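PDB 6Y4R: DotU family type IV/VI secretion system protein from Acinetobacter baumannii, which is the cytoplasmic domain of TssL, a key component of the type VI secretion system, and probably works as part of its membrane-anchored complex. Local coordinates for residues 135-138 and 143-146; 102-107 and 127-132; 120-125 and 154-159; 89-92 and 96-99. All coordinates share one frame; numbering follows the deposited sequence.

Contact 1: 135-138 and 143-146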
loop_
_atom_site.group_PDB
_atom_site.type_symbol
_atom_site.label_atom_id
_atom_site.label_comp_id
_atom_site.label_asym_id
_atom_site.label_seq_id
_atom_site.Cartn_x
_atom_site.Cartn_y
_atom_site.Cartn_z
ATOM N N GLY A 135 -10.255 0.750 1.141
ATOM C CA GLY A 135 -10.590 1.862 0.272
ATOM C C GLY A 135 -12.081 2.078 0.192
ATOM O O GLY A 135 -12.788 2.210 1.196
ATOM N N LYS A 136 -12.551 2.132 -1.042
ATOM C CA LYS A 136 -13.935 2.451 -1.346
ATOM C C LYS A 136 -14.909 1.354 -0.932
ATOM O O LYS A 136 -16.099 1.635 -0.749
ATOM C CB LYS A 136 -13.999 2.783 -2.837
ATOM C CG LYS A 136 -15.318 2.649 -3.509
ATOM C CD LYS A 136 -15.139 2.316 -4.990
ATOM C CE LYS A 136 -14.429 0.977 -5.160
ATOM N NZ LYS A 136 -14.277 0.616 -6.612
ATOM N N TYR A 137 -14.416 0.135 -0.711
ATOM C CA TYR A 137 -15.231 -0.998 -0.296
ATOM C C TYR A 137 -15.587 -0.972 1.181
ATOM O O TYR A 137 -16.355 -1.837 1.622
ATOM C CB TYR A 137 -14.507 -2.304 -0.599
ATOM C CG TYR A 137 -14.474 -2.641 -2.063
ATOM C CD1 TYR A 137 -13.468 -2.154 -2.878
ATOM C CD2 TYR A 137 -15.445 -3.440 -2.630
ATOM C CE1 TYR A 137 -13.427 -2.453 -4.218
ATOM C CE2 TYR A 137 -15.410 -3.745 -3.968
ATOM C CZ TYR A 137 -14.393 -3.250 -4.754
ATOM O OH TYR A 137 -14.327 -3.539 -6.092
ATOM N N ARG A 138 -15.038 -0.026 1.951
ATOM C CA ARG A 138 -15.327 0.055 3.379
ATOM C C ARG A 138 -16.784 0.440 3.647
ATOM O O ARG A 138 -17.385 -0.065 4.608
ATOM C CB ARG A 138 -14.370 1.045 4.049
ATOM C CG ARG A 138 -14.562 1.160 5.567
ATOM C CD ARG A 138 -13.434 1.919 6.295
ATOM N NE ARG A 138 -12.121 1.328 6.057
ATOM C CZ ARG A 138 -11.581 0.373 6.811
ATOM N NH1 ARG A 138 -12.251 -0.107 7.854
ATOM N NH2 ARG A 138 -10.381 -0.121 6.508
ATOM N N GLU A 143 -18.320 -8.023 1.605
ATOM C CA GLU A 143 -18.111 -9.323 0.978
ATOM C C GLU A 143 -17.651 -9.162 -0.461
ATOM O O GLU A 143 -16.953 -10.031 -1.001
ATOM C CB GLU A 143 -19.345 -10.221 1.083
ATOM C CG GLU A 143 -19.657 -10.645 2.519
ATOM C CD GLU A 143 -21.126 -10.954 2.762
ATOM O OE1 GLU A 143 -21.961 -10.704 1.865
ATOM O OE2 GLU A 143 -21.447 -11.448 3.866
ATOM N N SER A 144 -18.091 -8.085 -1.117
ATOM C CA SER A 144 -17.625 -7.810 -2.468
ATOM C C SER A 144 -16.112 -7.658 -2.484
ATOM O O SER A 144 -15.464 -7.985 -3.484
ATOM C CB SER A 144 -18.312 -6.567 -3.033
ATOM O OG SER A 144 -17.911 -6.326 -4.366
ATOM N N LEU A 145 -15.525 -7.179 -1.387
ATOM C CA LEU A 145 -14.083 -6.975 -1.383
ATOM C C LEU A 145 -13.331 -8.283 -1.152
ATOM O O LEU A 145 -12.297 -8.524 -1.780
ATOM C CB LEU A 145 -13.700 -5.951 -0.318
ATOM C CG LEU A 145 -12.198 -5.774 -0.114
ATOM C CD1 LEU A 145 -11.577 -4.999 -1.280
ATOM C CD2 LEU A 145 -11.938 -5.084 1.203
ATOM N N ASN A 146 -13.858 -9.173 -0.316
ATOM C CA ASN A 146 -13.197 -10.464 -0.167
ATOM C C ASN A 146 -13.208 -11.249 -1.469
ATOM O O ASN A 146 -12.203 -11.873 -1.834
ATOM C CB ASN A 146 -13.850 -11.257 0.962
ATOM C CG ASN A 146 -13.519 -10.707 2.335
ATOM O OD1 ASN A 146 -12.654 -9.826 2.498
ATOM N ND2 ASN A 146 -14.254 -11.181 3.333
#

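Contact 2: 102-107 and 127-132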
loop_
_atom_site.group_PDB
_atom_site.type_symbol
_atom_site.label_atom_id
_atom_site.label_comp_id
_atom_site.label_asym_id
_atom_site.label_seq_id
_atom_site.Cartn_x
_atom_site.Cartn_y
_atom_site.Cartn_z
ATOM N N TYR A 102 -10.759 5.087 -4.370
ATOM C CA TYR A 102 -11.271 4.708 -5.679
ATOM C C TYR A 102 -10.173 4.389 -6.678
ATOM O O TYR A 102 -10.279 3.412 -7.420
ATOM C CB TYR A 102 -12.137 5.839 -6.262
ATOM C CG TYR A 102 -13.428 6.087 -5.518
ATOM C CD1 TYR A 102 -13.442 6.778 -4.311
ATOM C CD2 TYR A 102 -14.637 5.633 -6.026
ATOM C CE1 TYR A 102 -14.624 6.995 -3.626
ATOM C CE2 TYR A 102 -15.821 5.847 -5.354
ATOM C CZ TYR A 102 -15.809 6.526 -4.156
ATOM O OH TYR A 102 -16.996 6.732 -3.496
ATOM N N GLN A 103 -9.100 5.165 -6.689
ATOM C CA GLN A 103 -8.123 5.057 -7.758
ATOM C C GLN A 103 -7.171 3.879 -7.568
ATOM O O GLN A 103 -6.612 3.381 -8.551
ATOM C CB GLN A 103 -7.380 6.385 -7.878
ATOM C CG GLN A 103 -6.352 6.418 -8.957
ATOM C CD GLN A 103 -5.994 7.818 -9.306
ATOM O OE1 GLN A 103 -4.874 8.100 -9.727
ATOM N NE2 GLN A 103 -6.953 8.719 -9.146
ATOM N N PHE A 104 -7.000 3.401 -6.337
ATOM C CA PHE A 104 -6.288 2.141 -6.118
ATOM C C PHE A 104 -6.932 1.019 -6.932
ATOM O O PHE A 104 -6.237 0.137 -7.454
ATOM C CB PHE A 104 -6.288 1.837 -4.611
ATOM C CG PHE A 104 -5.705 0.500 -4.211
ATOM C CD1 PHE A 104 -6.360 -0.702 -4.491
ATOM C CD2 PHE A 104 -4.522 0.452 -3.481
ATOM C CE1 PHE A 104 -5.826 -1.928 -4.083
ATOM C CE2 PHE A 104 -3.982 -0.784 -3.063
ATOM C CZ PHE A 104 -4.640 -1.967 -3.372
ATOM N N PHE A 105 -8.266 1.045 -7.060
ATOM C CA PHE A 105 -8.997 -0.004 -7.761
ATOM C C PHE A 105 -9.058 0.209 -9.263
ATOM O O PHE A 105 -9.203 -0.777 -9.990
ATOM C CB PHE A 105 -10.390 -0.158 -7.142
ATOM C CG PHE A 105 -10.350 -0.712 -5.718
ATOM C CD1 PHE A 105 -9.968 -2.035 -5.487
ATOM C CD2 PHE A 105 -10.638 0.095 -4.625
ATOM C CE1 PHE A 105 -9.905 -2.552 -4.207
ATOM C CE2 PHE A 105 -10.572 -0.413 -3.345
ATOM C CZ PHE A 105 -10.202 -1.748 -3.131
ATOM N N GLU A 106 -8.960 1.458 -9.741
ATOM C CA GLU A 106 -8.773 1.725 -11.169
ATOM C C GLU A 106 -7.427 1.196 -11.649
ATOM O O GLU A 106 -7.345 0.526 -12.682
ATOM C CB GLU A 106 -8.870 3.227 -11.421
ATOM C CG GLU A 106 -10.136 3.823 -10.872
ATOM C CD GLU A 106 -10.545 5.115 -11.568
ATOM O OE1 GLU A 106 -11.763 5.422 -11.614
ATOM O OE2 GLU A 106 -9.648 5.867 -12.020
ATOM N N ILE A 107 -6.358 1.501 -10.900
ATOM C CA ILE A 107 -5.014 1.002 -11.212
ATOM C C ILE A 107 -4.975 -0.523 -11.120
ATOM O O ILE A 107 -4.284 -1.203 -11.897
ATOM C CB ILE A 107 -3.964 1.669 -10.296
ATOM C CG1 ILE A 107 -4.046 3.211 -10.431
ATOM C CG2 ILE A 107 -2.565 1.124 -10.597
ATOM C CD1 ILE A 107 -3.163 4.017 -9.491
ATOM N N TYR A 127 -1.186 -7.757 -2.246
ATOM C CA TYR A 127 -0.659 -7.848 -0.885
ATOM C C TYR A 127 -1.126 -6.699 0.001
ATOM O O TYR A 127 -1.300 -6.884 1.207
ATOM C CB TYR A 127 0.868 -7.925 -0.937
ATOM C CG TYR A 127 1.492 -8.352 0.355
ATOM C CD1 TYR A 127 1.231 -9.599 0.887
ATOM C CD2 TYR A 127 2.392 -7.537 1.011
ATOM C CE1 TYR A 127 1.808 -10.003 2.084
ATOM C CE2 TYR A 127 2.988 -7.932 2.206
ATOM C CZ TYR A 127 2.692 -9.165 2.735
ATOM O OH TYR A 127 3.274 -9.570 3.913
ATOM N N CYS A 128 -1.324 -5.512 -0.560
ATOM C CA CYS A 128 -1.953 -4.442 0.205
ATOM C C CYS A 128 -3.395 -4.806 0.547
ATOM O O CYS A 128 -3.912 -4.413 1.599
ATOM C CB CYS A 128 -1.894 -3.142 -0.586
ATOM S SG CYS A 128 -0.200 -2.551 -0.829
ATOM N N LEU A 129 -4.079 -5.529 -0.348
ATOM C CA LEU A 129 -5.431 -5.975 -0.026
ATOM C C LEU A 129 -5.437 -7.029 1.091
ATOM O O LEU A 129 -6.285 -6.957 1.990
ATOM C CB LEU A 129 -6.132 -6.500 -1.291
ATOM C CG LEU A 129 -6.441 -5.443 -2.366
ATOM C CD1 LEU A 129 -6.737 -6.051 -3.736
ATOM C CD2 LEU A 129 -7.612 -4.574 -1.922
ATOM N N LEU A 130 -4.473 -7.978 1.098
ATOM C CA LEU A 130 -4.413 -8.942 2.211
ATOM C C LEU A 130 -3.989 -8.306 3.535
ATOM O O LEU A 130 -4.332 -8.854 4.593
ATOM C CB LEU A 130 -3.473 -10.130 1.943
ATOM C CG LEU A 130 -3.501 -11.034 0.713
ATOM C CD1 LEU A 130 -2.226 -11.893 0.621
ATOM C CD2 LEU A 130 -4.720 -11.897 0.828
ATOM N N LEU A 131 -3.274 -7.174 3.520
ATOM C CA LEU A 131 -2.922 -6.495 4.761
ATOM C C LEU A 131 -3.938 -5.425 5.175
ATOM O O LEU A 131 -3.588 -4.504 5.931
ATOM C CB LEU A 131 -1.522 -5.877 4.685
ATOM C CG LEU A 131 -0.317 -6.735 4.311
ATOM C CD1 LEU A 131 0.971 -5.864 4.354
ATOM C CD2 LEU A 131 -0.212 -7.962 5.228
ATOM N N GLY A 132 -5.172 -5.514 4.683
ATOM C CA GLY A 132 -6.301 -4.820 5.271
ATOM C C GLY A 132 -6.806 -3.613 4.520
ATOM O O GLY A 132 -7.803 -3.016 4.948
#

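Contact 3: 120-125 and 154-159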
loop_
_atom_site.group_PDB
_atom_site.type_symbol
_atom_site.label_atom_id
_atom_site.label_comp_id
_atom_site.label_asym_id
_atom_site.label_seq_id
_atom_site.Cartn_x
_atom_site.Cartn_y
_atom_site.Cartn_z
ATOM N N ALA A 120 4.532 -7.922 -11.413
ATOM C CA ALA A 120 5.250 -7.475 -10.218
ATOM C C ALA A 120 4.463 -6.386 -9.501
ATOM O O ALA A 120 4.323 -6.413 -8.276
ATOM C CB ALA A 120 6.660 -6.991 -10.567
ATOM N N ALA A 121 3.931 -5.419 -10.253
ATOM C CA ALA A 121 3.077 -4.409 -9.635
ATOM C C ALA A 121 1.815 -5.030 -9.051
ATOM O O ALA A 121 1.383 -4.660 -7.954
ATOM C CB ALA A 121 2.691 -3.338 -10.660
ATOM N N LEU A 122 1.237 -6.015 -9.742
ATOM C CA LEU A 122 -0.062 -6.526 -9.314
ATOM C C LEU A 122 0.060 -7.371 -8.054
ATOM O O LEU A 122 -0.877 -7.411 -7.252
ATOM C CB LEU A 122 -0.747 -7.273 -10.469
ATOM C CG LEU A 122 -2.018 -8.094 -10.249
ATOM C CD1 LEU A 122 -3.200 -7.150 -10.103
ATOM C CD2 LEU A 122 -2.236 -8.989 -11.435
ATOM N N GLU A 123 1.213 -8.009 -7.844
ATOM C CA GLU A 123 1.472 -8.727 -6.595
ATOM C C GLU A 123 1.481 -7.791 -5.386
ATOM O O GLU A 123 1.086 -8.188 -4.283
ATOM C CB GLU A 123 2.813 -9.445 -6.695
ATOM C CG GLU A 123 2.765 -10.883 -7.176
ATOM C CD GLU A 123 4.092 -11.326 -7.776
ATOM O OE1 GLU A 123 4.978 -10.461 -7.902
ATOM O OE2 GLU A 123 4.304 -12.545 -8.014
ATOM N N VAL A 124 1.964 -6.557 -5.572
ATOM C CA VAL A 124 1.937 -5.532 -4.524
ATOM C C VAL A 124 0.499 -5.106 -4.219
ATOM O O VAL A 124 0.103 -5.004 -3.050
ATOM C CB VAL A 124 2.827 -4.329 -4.924
ATOM C CG1 VAL A 124 2.599 -3.136 -4.016
ATOM C CG2 VAL A 124 4.306 -4.710 -4.895
ATOM N N PHE A 125 -0.302 -4.824 -5.261
ATOM C CA PHE A 125 -1.673 -4.386 -5.003
ATOM C C PHE A 125 -2.500 -5.467 -4.325
ATOM O O PHE A 125 -3.372 -5.145 -3.509
ATOM C CB PHE A 125 -2.372 -3.958 -6.286
ATOM C CG PHE A 125 -2.135 -2.520 -6.666
ATOM C CD1 PHE A 125 -0.877 -2.076 -7.012
ATOM C CD2 PHE A 125 -3.183 -1.605 -6.667
ATOM C CE1 PHE A 125 -0.677 -0.748 -7.370
ATOM C CE2 PHE A 125 -2.974 -0.289 -7.007
ATOM C CZ PHE A 125 -1.724 0.135 -7.364
ATOM N N ASP A 154 -6.261 -15.467 -7.393
ATOM C CA ASP A 154 -6.345 -16.579 -8.334
ATOM C C ASP A 154 -5.622 -16.256 -9.630
ATOM O O ASP A 154 -4.939 -17.119 -10.195
ATOM C CB ASP A 154 -7.808 -16.896 -8.680
ATOM C CG ASP A 154 -8.588 -17.526 -7.528
ATOM O OD1 ASP A 154 -7.984 -18.234 -6.688
ATOM O OD2 ASP A 154 -9.831 -17.342 -7.493
ATOM N N GLU A 155 -5.782 -15.020 -10.127
ATOM C CA GLU A 155 -5.142 -14.615 -11.381
ATOM C C GLU A 155 -3.629 -14.602 -11.244
ATOM O O GLU A 155 -2.912 -14.959 -12.181
ATOM C CB GLU A 155 -5.665 -13.255 -11.831
ATOM C CG GLU A 155 -7.038 -13.364 -12.401
ATOM C CD GLU A 155 -7.936 -12.217 -12.014
ATOM O OE1 GLU A 155 -7.448 -11.067 -11.827
ATOM O OE2 GLU A 155 -9.143 -12.503 -11.853
ATOM N N ILE A 156 -3.125 -14.191 -10.086
ATOM C CA ILE A 156 -1.691 -14.254 -9.863
ATOM C C ILE A 156 -1.221 -15.703 -9.840
ATOM O O ILE A 156 -0.191 -16.039 -10.435
ATOM C CB ILE A 156 -1.317 -13.498 -8.582
ATOM C CG1 ILE A 156 -1.666 -12.014 -8.765
ATOM C CG2 ILE A 156 0.165 -13.684 -8.314
ATOM C CD1 ILE A 156 -1.385 -11.176 -7.558
ATOM N N ASP A 157 -1.968 -16.589 -9.162
ATOM C CA ASP A 157 -1.642 -18.017 -9.219
ATOM C C ASP A 157 -1.682 -18.530 -10.653
ATOM O O ASP A 157 -0.854 -19.358 -11.047
ATOM C CB ASP A 157 -2.626 -18.857 -8.396
ATOM C CG ASP A 157 -2.419 -18.756 -6.900
ATOM O OD1 ASP A 157 -1.292 -18.442 -6.439
ATOM O OD2 ASP A 157 -3.395 -19.054 -6.173
ATOM N N TYR A 158 -2.647 -18.046 -11.448
ATOM C CA TYR A 158 -2.792 -18.484 -12.835
ATOM C C TYR A 158 -1.654 -17.990 -13.719
ATOM O O TYR A 158 -1.215 -18.709 -14.627
ATOM C CB TYR A 158 -4.149 -18.024 -13.388
ATOM C CG TYR A 158 -4.384 -18.273 -14.874
ATOM C CD1 TYR A 158 -5.189 -19.308 -15.310
ATOM C CD2 TYR A 158 -3.806 -17.463 -15.844
ATOM C CE1 TYR A 158 -5.407 -19.528 -16.678
ATOM C CE2 TYR A 158 -4.020 -17.675 -17.199
ATOM C CZ TYR A 158 -4.818 -18.703 -17.612
ATOM O OH TYR A 158 -5.014 -18.897 -18.971
ATOM N N LEU A 159 -1.180 -16.764 -13.491
ATOM C CA LEU A 159 -0.152 -16.192 -14.352
ATOM C C LEU A 159 1.207 -16.846 -14.156
ATOM O O LEU A 159 2.112 -16.595 -14.958
ATOM C CB LEU A 159 -0.057 -14.676 -14.129
ATOM C CG LEU A 159 -1.296 -13.914 -14.591
ATOM C CD1 LEU A 159 -1.351 -12.516 -13.973
ATOM C CD2 LEU A 159 -1.289 -13.876 -16.104
#

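Contact 4: 89-92 and 96-99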
loop_
_atom_site.group_PDB
_atom_site.type_symbol
_atom_site.label_atom_id
_atom_site.label_comp_id
_atom_site.label_asym_id
_atom_site.label_seq_id
_atom_site.Cartn_x
_atom_site.Cartn_y
_atom_site.Cartn_z
ATOM N N PRO A 89 -1.260 13.543 5.017
ATOM C CA PRO A 89 -1.157 12.125 4.670
ATOM C C PRO A 89 -0.311 11.955 3.424
ATOM O O PRO A 89 -0.217 12.851 2.583
ATOM C CB PRO A 89 -2.610 11.683 4.460
ATOM C CG PRO A 89 -3.462 12.834 4.942
ATOM C CD PRO A 89 -2.628 14.064 4.991
ATOM N N LEU A 90 0.345 10.795 3.330
ATOM C CA LEU A 90 1.345 10.593 2.274
ATOM C C LEU A 90 0.712 10.529 0.886
ATOM O O LEU A 90 1.375 10.820 -0.122
ATOM C CB LEU A 90 2.139 9.321 2.526
ATOM C CG LEU A 90 3.004 9.360 3.777
ATOM C CD1 LEU A 90 3.840 8.070 3.945
ATOM C CD2 LEU A 90 3.875 10.601 3.752
ATOM N N GLN A 91 -0.563 10.146 0.809
ATOM C CA GLN A 91 -1.262 10.223 -0.464
ATOM C C GLN A 91 -1.338 11.653 -0.945
ATOM O O GLN A 91 -1.145 11.926 -2.135
ATOM C CB GLN A 91 -2.668 9.642 -0.346
ATOM C CG GLN A 91 -2.777 8.154 -0.640
ATOM C CD GLN A 91 -2.661 7.864 -2.148
ATOM O OE1 GLN A 91 -3.292 8.525 -2.980
ATOM N NE2 GLN A 91 -1.858 6.866 -2.493
ATOM N N LEU A 92 -1.526 12.589 -0.015
ATOM C CA LEU A 92 -1.687 13.991 -0.375
ATOM C C LEU A 92 -0.330 14.658 -0.532
ATOM O O LEU A 92 -0.125 15.464 -1.450
ATOM C CB LEU A 92 -2.503 14.691 0.716
ATOM C CG LEU A 92 -2.776 16.187 0.634
ATOM C CD1 LEU A 92 -3.823 16.446 -0.429
ATOM C CD2 LEU A 92 -3.224 16.750 1.957
ATOM N N GLY A 96 -0.463 14.360 -4.167
ATOM C CA GLY A 96 -1.489 15.389 -4.231
ATOM C C GLY A 96 -2.896 14.837 -4.329
ATOM O O GLY A 96 -3.794 15.539 -4.792
ATOM N N SER A 97 -3.125 13.617 -3.850
ATOM C CA SER A 97 -4.374 12.918 -4.108
ATOM C C SER A 97 -5.088 12.589 -2.801
ATOM O O SER A 97 -4.466 12.397 -1.748
ATOM C CB SER A 97 -4.126 11.634 -4.940
ATOM O OG SER A 97 -5.338 11.015 -5.354
ATOM N N GLN A 98 -6.417 12.620 -2.873
ATOM C CA GLN A 98 -7.288 12.100 -1.833
ATOM C C GLN A 98 -8.272 11.082 -2.391
ATOM O O GLN A 98 -9.288 10.793 -1.749
ATOM C CB GLN A 98 -8.060 13.227 -1.144
ATOM C CG GLN A 98 -7.301 14.487 -0.835
ATOM C CD GLN A 98 -8.173 15.476 -0.075
ATOM O OE1 GLN A 98 -8.807 15.111 0.921
ATOM N NE2 GLN A 98 -8.256 16.706 -0.580
ATOM N N LEU A 99 -8.000 10.542 -3.582
ATOM C CA LEU A 99 -8.925 9.664 -4.285
ATOM C C LEU A 99 -8.456 8.218 -4.263
ATOM O O LEU A 99 -8.920 7.405 -5.069
ATOM C CB LEU A 99 -9.116 10.129 -5.731
ATOM C CG LEU A 99 -9.648 11.533 -6.030
ATOM C CD1 LEU A 99 -9.636 11.752 -7.525
ATOM C CD2 LEU A 99 -11.030 11.776 -5.451
#

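Contact 1: 135-138 and 143-146
Y137 packs against L145 and S144 where the loop joining helix 119-130 to helix 143-159 folds, through a short 3-10 turn, onto the first turn of the latter in this all-helical domain. The closest pair of alpha carbons, CA of Y137 and CA of L145, is 6.2 Å apart. F105 of helix 100-114 meets the Y137 ring edge-to-face and also touches L145, which ties the loop to the neighbouring helix, and in the same loop R138 forms a salt bridge with E68. Across the contact itself, the first kind of interaction is CH-pi. CD1 of L145 sits over one face of the Y137 ring, 4.1 Å from its centroid and 27° off the ring normal. Y137 is set for this by its first torsion, chi1 -73°, which puts CG beside the backbone N and turns a ring face to CD1 of L145. The second kind is plain apolar packing at the base of the two side chains, where CB of Y137 lies 3.7 Å from CB of L145. The third is a van der Waals contact with a hydroxyl oxygen at the ring edge: OG of S144 lies close to the ring plane, 3.6 Å from CE2 of Y137.

Contact 2: 102-107 and 127-132
F104 of helix 100-114 reaches across to C128 and L129 in the last turn of helix 119-130, which ends in a Schellman motif: G132, with positive phi, is its C-prime residue, and N of G132 bonds to O of L129. CB of F104 points toward the other helix, and with CG anti to the backbone N (chi1 174°) the ring extends in that general direction; the nearest alpha carbons, CA of F104 and CA of C128, are still 10.1 Å apart. Beyond CG, the F104 ring packs on a face of the F105 ring, CD1 of F104 lying 3.9 Å above its centre. CE1 of F104 goes on to L129, coming 3.9 Å from CD2 of that leucine. At the tip, CZ of F104 lies 4.0 Å from CG of L129 and also approaches C128. On the other branch, CE2 of F104 is 4.0 Å from CB of C128, which sits at the ring edge near its plane. F105 adds a second aromatic arm, with CE1 placed 3.8 Å from CD2 of L129. F104 also stacks on F133, while C128 touches L65 of helix 52-71. Every touching side chain is buried and apolar or weakly polar, which implies that this contact rests on dispersion and burial of apolar surface.

Contact 3: 120-125 and 154-159
Chi1 of L122 (171°) swings CG to the side of its carbonyl carbon, and I156 extends its chain to CD1 with chi2 at 178°; together these torsions send the two side chains toward each other between helix 119-130 and helix 143-159. The two helices form an antiparallel hairpin in this all-helical DotU domain: over the short segments their N-to-C directions make an angle of 150°, and their axes approach to 10.7 Å. At that spacing side chains bridge the gap between the two backbones. L122 and I156 pass each other head to tail, with CD2 of L122 4.1 Å from CG1 of I156. The far end of I156 goes deeper and rests on the backbone of the partner helix around L122 and E123, its CD1 lying 3.8 Å from O of L122. One turn further along helix 143-159, L159 extends the apolar strip more loosely, CD1 of L159 being 4.4 Å from CD2 of L122. Helix 100-114 flanks the hairpin, for L122 also touches L108 and E155 makes a salt bridge with R112. E123 lends the aliphatic part of its side chain to the packing, while its carboxylate forms a long, weak ion pair with K160. That aliphatic part crosses the isoleucine at an oblique angle, CG of E123 lying 4.0 Å from CG2 of I156.

Contact 4: 89-92 and 96-99
Q91 and L92, in the short helix 90-95, have their carbonyls met by the backbone N-H groups of S97 and G96 as the chain leaves the helix through a glycine with positive phi. G96 is the first residue to depart from helical angles; its phi of 57° ends the helix and turns the chain so that N of S97 faces O of Q91. The bond from N of S97 to O of Q91 is 3.1 Å long and nearly straight, 170° at the hydrogen, although the donor stands well above the carbonyl plane. The second bond, N of G96 to O of L92, is weak, at 3.0 Å with a poor angle. Two successive helix carbonyls thus take successive amides of the exit turn, one of them only weakly. Among side chains, Q91 bends at its second torsion, chi2 -74°, and brings OE1 to 3.8 Å from CB of S97. At the surface the side chains of L92 and Q98 lie parallel, CD1 of L92 being 4.0 Å from CG of Q98. At the other end of the helix D67, on helix 52-71, accepts the amides of L90 and Q91. S97 also forms an ST turn just before helix 100-114, in which OG of S97 accepts a hydrogen bond from N of L99, the N-cap residue, at 3.2 Å.

Contact 2 is the buried one, its centre about 7 Å from the chain centre, whereas contact 4 lies at the surface and contacts 1 and 3 are partly buried. Contacts 2 and 3 share helix 119-130 and touch through F125; contacts 1 and 3 share helix 143-159 at its two ends, with centres about 18 Å apart. Contact 1 reaches contact 2 through F105, so aromatic contacts connect the loop to the interior. Contact 4 only adjoins contact 2 in sequence, and its centre lies about 25 Å from that of contact 3. Chemistry follows place: aromatic rings dominate contacts 1 and 2, aliphatic groups contact 3, backbone hydrogen bonding contact 4.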